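Local structure of aldose 1-epimerase (3NRE) at residues Leu187-Asn190 against Leu195-Gln198; Gly21-Phe26 against Asp126-Thr131; Gly209-Glu214 against Phe251-Met256. The protein probably interconverts the alpha and beta anomers of aldose sugars, acting as an aldose 1-epimerase (mutarotase). All coordinates share one frame; numbering follows the deposited sequence.

Contact 1. Residues Leu187-Asn190 against Leu195-Gln198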
loop_
_atom_site.group_PDB
_atom_site.type_symbol
_atom_site.label_atom_id
_atom_site.label_comp_id
_atom_site.label_asym_id
_atom_site.label_seq_id
_atom_site.Cartn_x
_atom_site.Cartn_y
_atom_site.Cartn_z
ATOM N N LEU A 187 -13.107 13.453 -7.936
ATOM C CA LEU A 187 -12.663 12.263 -7.157
ATOM C C LEU A 187 -13.484 10.997 -7.457
ATOM O O LEU A 187 -13.484 10.035 -6.691
ATOM C CB LEU A 187 -12.742 12.549 -5.650
ATOM C CG LEU A 187 -11.805 13.630 -5.144
ATOM C CD1 LEU A 187 -12.049 13.935 -3.672
ATOM C CD2 LEU A 187 -10.373 13.189 -5.410
ATOM N N ASP A 188 -14.158 10.983 -8.581
ATOM C CA ASP A 188 -15.015 9.854 -8.959
ATOM C C ASP A 188 -14.340 9.041 -10.052
ATOM O O ASP A 188 -14.344 9.434 -11.240
ATOM C CB ASP A 188 -16.395 10.367 -9.451
ATOM C CG ASP A 188 -17.412 9.239 -9.632
ATOM O OD1 ASP A 188 -16.984 8.079 -9.792
ATOM O OD2 ASP A 188 -18.651 9.513 -9.650
ATOM N N PHE A 189 -13.752 7.906 -9.646
ATOM C CA PHE A 189 -12.993 7.043 -10.525
ATOM C C PHE A 189 -13.769 5.790 -10.902
ATOM O O PHE A 189 -13.184 4.813 -11.373
ATOM C CB PHE A 189 -11.642 6.678 -9.882
ATOM C CG PHE A 189 -10.866 7.885 -9.456
ATOM C CD1 PHE A 189 -10.359 8.755 -10.409
ATOM C CD2 PHE A 189 -10.727 8.206 -8.121
ATOM C CE1 PHE A 189 -9.640 9.923 -9.987
ATOM C CE2 PHE A 189 -10.055 9.360 -7.709
ATOM C CZ PHE A 189 -9.519 10.221 -8.657
ATOM N N ASN A 190 -15.094 5.808 -10.743
ATOM C CA ASN A 190 -15.889 4.660 -11.224
ATOM C C ASN A 190 -15.735 4.414 -12.732
ATOM O O ASN A 190 -15.669 3.276 -13.188
ATOM C CB ASN A 190 -17.368 4.809 -10.851
ATOM C CG ASN A 190 -17.616 4.554 -9.376
ATOM O OD1 ASN A 190 -17.701 3.397 -8.946
ATOM N ND2 ASN A 190 -17.658 5.628 -8.581
ATOM N N LEU A 195 -6.229 12.239 -12.711
ATOM C CA LEU A 195 -5.941 12.643 -11.343
ATOM C C LEU A 195 -6.083 14.156 -11.264
ATOM O O LEU A 195 -5.628 14.874 -12.148
ATOM C CB LEU A 195 -4.524 12.259 -10.899
ATOM C CG LEU A 195 -4.211 10.812 -10.475
ATOM C CD1 LEU A 195 -5.051 10.302 -9.286
ATOM C CD2 LEU A 195 -4.313 9.856 -11.720
ATOM N N PRO A 196 -6.697 14.665 -10.173
ATOM C CA PRO A 196 -6.657 16.098 -9.921
ATOM C C PRO A 196 -5.217 16.605 -9.842
ATOM O O PRO A 196 -4.347 15.890 -9.342
ATOM C CB PRO A 196 -7.290 16.227 -8.519
ATOM C CG PRO A 196 -8.047 14.944 -8.287
ATOM C CD PRO A 196 -7.442 13.900 -9.160
ATOM N N ARG A 197 -4.991 17.836 -10.283
ATOM C CA ARG A 197 -3.686 18.490 -10.192
ATOM C C ARG A 197 -3.644 19.384 -8.964
ATOM O O ARG A 197 -3.475 20.609 -9.062
ATOM C CB ARG A 197 -3.403 19.308 -11.471
ATOM C CG ARG A 197 -2.969 18.429 -12.648
ATOM C CD ARG A 197 -2.002 17.378 -12.147
ATOM N NE ARG A 197 -1.419 16.524 -13.187
ATOM C CZ ARG A 197 -1.974 15.405 -13.656
ATOM N NH1 ARG A 197 -3.163 14.998 -13.224
ATOM N NH2 ARG A 197 -1.348 14.699 -14.579
ATOM N N GLN A 198 -3.784 18.751 -7.807
ATOM C CA GLN A 198 -3.792 19.401 -6.506
ATOM C C GLN A 198 -3.693 18.284 -5.468
ATOM O O GLN A 198 -3.880 17.104 -5.783
ATOM C CB GLN A 198 -5.087 20.191 -6.278
ATOM C CG GLN A 198 -6.349 19.343 -6.385
ATOM C CD GLN A 198 -7.591 20.207 -6.301
ATOM O OE1 GLN A 198 -8.222 20.496 -7.319
ATOM N NE2 GLN A 198 -7.919 20.667 -5.104
#

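Contact 2. Residues Gly21-Phe26 against Asp126-Thr131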
loop_
_atom_site.group_PDB
_atom_site.type_symbol
_atom_site.label_atom_id
_atom_site.label_comp_id
_atom_site.label_asym_id
_atom_site.label_seq_id
_atom_site.Cartn_x
_atom_site.Cartn_y
_atom_site.Cartn_z
ATOM N N GLY A 21 11.293 -3.962 2.915
ATOM C CA GLY A 21 10.636 -4.840 2.000
ATOM C C GLY A 21 10.027 -4.125 0.806
ATOM O O GLY A 21 8.979 -4.495 0.310
ATOM N N VAL A 22 10.712 -3.082 0.375
ATOM C CA VAL A 22 10.190 -2.183 -0.622
ATOM C C VAL A 22 10.603 -2.588 -2.029
ATOM O O VAL A 22 11.698 -3.100 -2.267
ATOM C CB VAL A 22 10.596 -0.739 -0.359
ATOM C CG1 VAL A 22 10.158 -0.300 1.061
ATOM C CG2 VAL A 22 12.145 -0.497 -0.577
ATOM N N ILE A 23 9.704 -2.354 -2.962
ATOM C CA ILE A 23 10.077 -2.407 -4.384
ATOM C C ILE A 23 10.839 -1.135 -4.695
ATOM O O ILE A 23 10.391 -0.044 -4.324
ATOM C CB ILE A 23 8.849 -2.496 -5.284
ATOM C CG1 ILE A 23 8.100 -3.785 -4.952
ATOM C CG2 ILE A 23 9.228 -2.568 -6.771
ATOM C CD1 ILE A 23 6.803 -4.006 -5.731
ATOM N N GLU A 24 11.964 -1.275 -5.368
ATOM C CA GLU A 24 12.799 -0.116 -5.811
ATOM C C GLU A 24 12.733 0.152 -7.324
ATOM O O GLU A 24 13.264 1.144 -7.801
ATOM C CB GLU A 24 14.267 -0.285 -5.349
ATOM C CG GLU A 24 14.383 -0.200 -3.825
ATOM C CD GLU A 24 14.350 1.260 -3.241
ATOM O OE1 GLU A 24 14.116 2.225 -4.008
ATOM O OE2 GLU A 24 14.644 1.418 -2.017
ATOM N N GLY A 25 12.081 -0.731 -8.066
ATOM C CA GLY A 25 11.800 -0.509 -9.474
ATOM C C GLY A 25 10.988 -1.645 -10.053
ATOM O O GLY A 25 11.100 -2.772 -9.619
ATOM N N PHE A 26 10.175 -1.305 -11.049
ATOM C CA PHE A 26 9.424 -2.261 -11.830
ATOM C C PHE A 26 9.332 -1.669 -13.231
ATOM O O PHE A 26 8.800 -0.559 -13.413
ATOM C CB PHE A 26 8.031 -2.453 -11.205
ATOM C CG PHE A 26 7.187 -3.479 -11.889
ATOM C CD1 PHE A 26 7.751 -4.594 -12.479
ATOM C CD2 PHE A 26 5.806 -3.379 -11.868
ATOM C CE1 PHE A 26 6.936 -5.559 -13.116
ATOM C CE2 PHE A 26 5.003 -4.339 -12.486
ATOM C CZ PHE A 26 5.541 -5.406 -13.110
ATOM N N ASP A 126 4.043 -10.914 -18.052
ATOM C CA ASP A 126 3.254 -9.683 -17.995
ATOM C C ASP A 126 2.701 -9.303 -16.615
ATOM O O ASP A 126 2.039 -8.283 -16.516
ATOM C CB ASP A 126 2.099 -9.753 -19.002
ATOM C CG ASP A 126 1.092 -10.868 -18.665
ATOM O OD1 ASP A 126 1.343 -11.633 -17.702
ATOM O OD2 ASP A 126 0.048 -10.957 -19.348
ATOM N N THR A 127 2.949 -10.106 -15.579
ATOM C CA THR A 127 2.342 -9.881 -14.289
ATOM C C THR A 127 3.331 -10.018 -13.121
ATOM O O THR A 127 4.107 -10.968 -13.056
ATOM C CB THR A 127 1.160 -10.887 -14.016
ATOM O OG1 THR A 127 0.312 -11.019 -15.172
ATOM C CG2 THR A 127 0.332 -10.443 -12.830
ATOM N N LEU A 128 3.221 -9.092 -12.191
ATOM C CA LEU A 128 3.896 -9.133 -10.903
ATOM C C LEU A 128 2.840 -9.500 -9.854
ATOM O O LEU A 128 1.782 -8.851 -9.794
ATOM C CB LEU A 128 4.413 -7.739 -10.537
ATOM C CG LEU A 128 4.873 -7.571 -9.084
ATOM C CD1 LEU A 128 6.027 -8.520 -8.750
ATOM C CD2 LEU A 128 5.234 -6.108 -8.783
ATOM N N THR A 129 3.122 -10.540 -9.057
ATOM C CA THR A 129 2.259 -10.939 -7.944
ATOM C C THR A 129 3.053 -10.766 -6.635
ATOM O O THR A 129 4.184 -11.239 -6.495
ATOM C CB THR A 129 1.777 -12.407 -8.088
ATOM O OG1 THR A 129 1.142 -12.590 -9.364
ATOM C CG2 THR A 129 0.789 -12.790 -6.982
ATOM N N VAL A 130 2.439 -10.102 -5.672
ATOM C CA VAL A 130 3.045 -9.853 -4.374
ATOM C C VAL A 130 2.055 -10.350 -3.319
ATOM O O VAL A 130 0.873 -10.065 -3.427
ATOM C CB VAL A 130 3.314 -8.352 -4.118
ATOM C CG1 VAL A 130 4.052 -8.215 -2.796
ATOM C CG2 VAL A 130 4.125 -7.674 -5.289
ATOM N N THR A 131 2.549 -11.130 -2.365
ATOM C CA THR A 131 1.748 -11.783 -1.348
ATOM C C THR A 131 2.304 -11.435 0.057
ATOM O O THR A 131 3.503 -11.646 0.330
ATOM C CB THR A 131 1.802 -13.315 -1.637
ATOM O OG1 THR A 131 1.329 -13.568 -2.975
ATOM C CG2 THR A 131 1.000 -14.170 -0.618
#

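Contact 3. Residues Gly209-Glu214 against Phe251-Met256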
loop_
_atom_site.group_PDB
_atom_site.type_symbol
_atom_site.label_atom_id
_atom_site.label_comp_id
_atom_site.label_asym_id
_atom_site.label_seq_id
_atom_site.Cartn_x
_atom_site.Cartn_y
_atom_site.Cartn_z
ATOM N N GLY A 209 -11.717 -4.330 -5.245
ATOM C CA GLY A 209 -10.372 -4.785 -5.296
ATOM C C GLY A 209 -9.702 -4.765 -6.651
ATOM O O GLY A 209 -8.675 -5.378 -6.775
ATOM N N GLN A 210 -10.321 -4.145 -7.672
ATOM C CA GLN A 210 -9.769 -4.118 -9.008
ATOM C C GLN A 210 -9.625 -2.677 -9.491
ATOM O O GLN A 210 -10.544 -1.839 -9.321
ATOM C CB GLN A 210 -10.656 -4.915 -9.985
ATOM C CG GLN A 210 -10.902 -6.352 -9.532
ATOM C CD GLN A 210 -11.640 -7.186 -10.578
ATOM O OE1 GLN A 210 -11.441 -7.022 -11.778
ATOM N NE2 GLN A 210 -12.497 -8.077 -10.120
ATOM N N ALA A 211 -8.495 -2.400 -10.123
ATOM C CA ALA A 211 -8.255 -1.069 -10.643
ATOM C C ALA A 211 -7.568 -1.134 -11.990
ATOM O O ALA A 211 -6.921 -2.106 -12.348
ATOM C CB ALA A 211 -7.428 -0.235 -9.657
ATOM N N ARG A 212 -7.717 -0.066 -12.740
ATOM C CA ARG A 212 -7.029 0.068 -14.014
ATOM C C ARG A 212 -6.299 1.398 -13.993
ATOM O O ARG A 212 -6.911 2.428 -13.688
ATOM C CB ARG A 212 -8.052 -0.010 -15.147
ATOM C CG ARG A 212 -7.482 0.024 -16.502
ATOM C CD ARG A 212 -8.547 -0.271 -17.530
ATOM N NE ARG A 212 -8.055 0.057 -18.851
ATOM C CZ ARG A 212 -7.323 -0.746 -19.628
ATOM N NH1 ARG A 212 -7.008 -1.984 -19.249
ATOM N NH2 ARG A 212 -6.925 -0.310 -20.820
ATOM N N ILE A 213 -4.976 1.360 -14.232
ATOM C CA ILE A 213 -4.187 2.560 -14.333
ATOM C C ILE A 213 -3.796 2.696 -15.813
ATOM O O ILE A 213 -2.981 1.907 -16.280
ATOM C CB ILE A 213 -2.914 2.488 -13.445
ATOM C CG1 ILE A 213 -3.260 2.442 -11.944
ATOM C CG2 ILE A 213 -1.999 3.668 -13.673
ATOM C CD1 ILE A 213 -3.494 1.032 -11.404
ATOM N N GLU A 214 -4.325 3.703 -16.520
ATOM C CA GLU A 214 -4.025 3.884 -17.923
ATOM C C GLU A 214 -2.933 4.890 -18.153
ATOM O O GLU A 214 -3.018 6.011 -17.624
ATOM C CB GLU A 214 -5.258 4.362 -18.696
ATOM C CG GLU A 214 -6.401 3.385 -18.621
ATOM C CD GLU A 214 -7.709 3.905 -19.220
ATOM O OE1 GLU A 214 -7.756 5.026 -19.781
ATOM O OE2 GLU A 214 -8.707 3.175 -19.089
ATOM N N PHE A 251 1.749 9.550 -8.453
ATOM C CA PHE A 251 0.575 9.468 -7.558
ATOM C C PHE A 251 0.558 8.080 -6.975
ATOM O O PHE A 251 1.243 7.207 -7.446
ATOM C CB PHE A 251 -0.758 9.709 -8.288
ATOM C CG PHE A 251 -1.195 8.562 -9.143
ATOM C CD1 PHE A 251 -0.632 8.378 -10.412
ATOM C CD2 PHE A 251 -2.156 7.643 -8.686
ATOM C CE1 PHE A 251 -1.023 7.299 -11.222
ATOM C CE2 PHE A 251 -2.553 6.579 -9.479
ATOM C CZ PHE A 251 -1.981 6.406 -10.762
ATOM N N CYS A 252 -0.218 7.883 -5.908
ATOM C CA CYS A 252 -0.368 6.563 -5.287
ATOM C C CYS A 252 -1.799 6.117 -5.338
ATOM O O CYS A 252 -2.727 6.907 -5.177
ATOM C CB CYS A 252 0.059 6.575 -3.844
ATOM S SG CYS A 252 1.708 7.207 -3.617
ATOM N N LEU A 253 -1.982 4.823 -5.579
ATOM C CA LEU A 253 -3.306 4.177 -5.435
ATOM C C LEU A 253 -2.995 3.016 -4.533
ATOM O O LEU A 253 -2.302 2.080 -4.943
ATOM C CB LEU A 253 -3.908 3.716 -6.769
ATOM C CG LEU A 253 -5.345 3.205 -6.680
ATOM C CD1 LEU A 253 -6.025 3.269 -8.068
ATOM C CD2 LEU A 253 -5.445 1.776 -6.067
ATOM N N GLU A 254 -3.490 3.077 -3.295
ATOM C CA GLU A 254 -3.034 2.188 -2.186
ATOM C C GLU A 254 -4.117 1.195 -1.784
ATOM O O GLU A 254 -5.069 1.583 -1.106
ATOM C CB GLU A 254 -2.690 2.998 -0.947
ATOM C CG GLU A 254 -1.790 4.213 -1.216
ATOM C CD GLU A 254 -1.839 5.265 -0.074
ATOM O OE1 GLU A 254 -2.000 4.925 1.151
ATOM O OE2 GLU A 254 -1.701 6.430 -0.504
ATOM N N PRO A 255 -3.987 -0.076 -2.161
ATOM C CA PRO A 255 -4.993 -1.051 -1.726
ATOM C C PRO A 255 -4.842 -1.449 -0.260
ATOM O O PRO A 255 -3.723 -1.630 0.274
ATOM C CB PRO A 255 -4.748 -2.240 -2.623
ATOM C CG PRO A 255 -3.229 -2.152 -2.855
ATOM C CD PRO A 255 -2.963 -0.709 -2.997
HETATM N N MSE A 256 -5.989 -1.547 0.418
HETATM C CA MSE A 256 -5.990 -1.896 1.809
HETATM C C MSE A 256 -7.061 -2.897 2.067
HETATM O O MSE A 256 -8.164 -2.793 1.506
HETATM C CB MSE A 256 -6.290 -0.654 2.701
HETATM C CG MSE A 256 -5.286 0.449 2.580
HETATM SE SE MSE A 256 -6.145 2.042 3.351
HETATM C CE MSE A 256 -6.691 1.466 5.005
#

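Contact 1. Residues Leu187-Asn190 against Leu195-Gln198
P196 meets two apolar side chains of the 187-190 segment, L187 with its CG and F189 with its CD, and the two reach it by different routes. The L187 side chain crosses the proline at about a right angle: its CD2 methyl comes to 4.1 Å from P196 CG. With CG of L187 anti to its own carbonyl carbon (chi1 -65°), the far end of the chain approaches the proline although its first bond runs past the other segment. F189 instead leaves its backbone toward the 195-198 segment and meets the proline with its ring edge, CZ lying 4.3 Å from P196 CD, which sits near the ring plane. One face of the same ring lies against the backbone of L187, whose carbonyl carbon is 3.8 Å above the plane and offset toward the rim. The two contacts with P196 are apolar and rather loose.

D188 and N190, on either side of F189 in sequence, form an Asx turn, in which D188 OD1 takes the backbone N of N190 at 3.1 Å. The same oxygen also accepts N190 ND2 at 2.8 Å, on its syn side but 35° out of the carboxylate plane; two bonds thus grip OD1 and probably limit the turning of the group. The two segments are loops before and after strand 193-194; F189 pairs through its backbone with A162 of strand 159-162, and its side chain packs on I160 and on Y233 and I235 of strand 232-237.

Contact 2. Residues Gly21-Phe26 against Asp126-Thr131
Two layers of the all-beta fold meet here face to face: strand 22-28, from the antiparallel sheet near the N-terminus that also holds strands 4-9 and 12-17, packs on strand 127-136 of the large antiparallel sheet through side chains alone. L128 is the residue both partners share. Its CD2 methyl lies over one face of the F26 ring in a CH-pi contact, 4.2 Å from the ring centroid and 15° off the normal, while its CB reaches the far end of the ring at 3.7 Å from F26 CZ. The two side chains slide past each other in opposite directions, each with CG anti to its backbone N (chi1 -177° for F26, 167° for L128), an arrangement in which the leucine lies along the ring instead of butting against it. The I23 side chain arrives differently, tip to tip, with its CD1 4.0 Å from CD2 of L128. That one methyl therefore touches both the phenylalanine face and the end of the isoleucine. Shortening F26 to an alanine would probably leave L128 CB and CD2 without the aromatic ring they rest on and open a gap between the two sheets.

Between I23 and F26 the strand carries a classic beta bulge, in which E24 and G25 both face D15 of strand 12-17. The bulge inserts an extra residue, and I23 and F26, three positions apart, can both point at the other sheet. Around this buried contact, F121 and L123 of strand 114-123 pack on I23 and F26 respectively, and L14 of strand 12-17 touches both I23 and L128.

Contact 3. Residues Gly209-Glu214 against Phe251-Met256
I213 and A211, two residues apart on strand 210-215, meet F251 and L253 of strand 250-256 in two apolar pairs. The CG2 methyl of I213 comes in at the edge of the F251 ring and in its plane, 4.0 Å from CZ, the two side chains crossing obliquely. F251 holds its CG between the backbone N and the carbonyl carbon (chi1 74°), and I213 sets CG2 anti to its own backbone N, which carries that methyl to the rim of the ring. In the second pair the short A211 side chain is met by a longer one: its CB lies 4.1 Å from CD1 of L253. All four side chains are buried and point at the opposite strand across the interface of two sheets, with the A211 and L253 CA atoms 8.9 Å apart.

Farther out, F152 lies against both partners of the first pair: its ring meets that of F251 with the planes about 25° apart, and I213 packs on it too. The other side of strand 210-215 is polar. There, in the R212 conformer described, one of two, NE donates to E214 OE2 at 3.2 Å, in a salt bridge that reaches the carboxylate on its anti side, tilted 23° from the carboxylate plane, and lies close to the guanidinium plane. Each charge has a second mate, R212 in E289 and E214 in R159. Strand 210-215 runs between 220-227, bonded through M224 and I222, and 159-162, bonded through Q161; strand 250-256 lies between 142-153 and 232-237, whose I235 touches L253.

Along the chain, contact 2 opens with strand 22-28 and closes on 127-136, contact 1 follows in the loops flanking strand 193-194, and contact 3 comes last. Contacts 1 and 3 are neighbours, their centres 12 Å apart, and they touch where L195 CD1 packs on F251 CD2 at 4.0 Å. Contacts 2 and 3 have centres 14 Å apart and share the sheet holding strands 127-136 and 210-215, which packs against the N-terminal sheet in contact 2 and the sheet of strand 250-256 in contact 3. Contacts 1 and 2 are 25 Å apart between centres. The broad sheet thus ties different layers into one all-beta body, consistent with the beta-supersandwich of galactose mutarotase relatives.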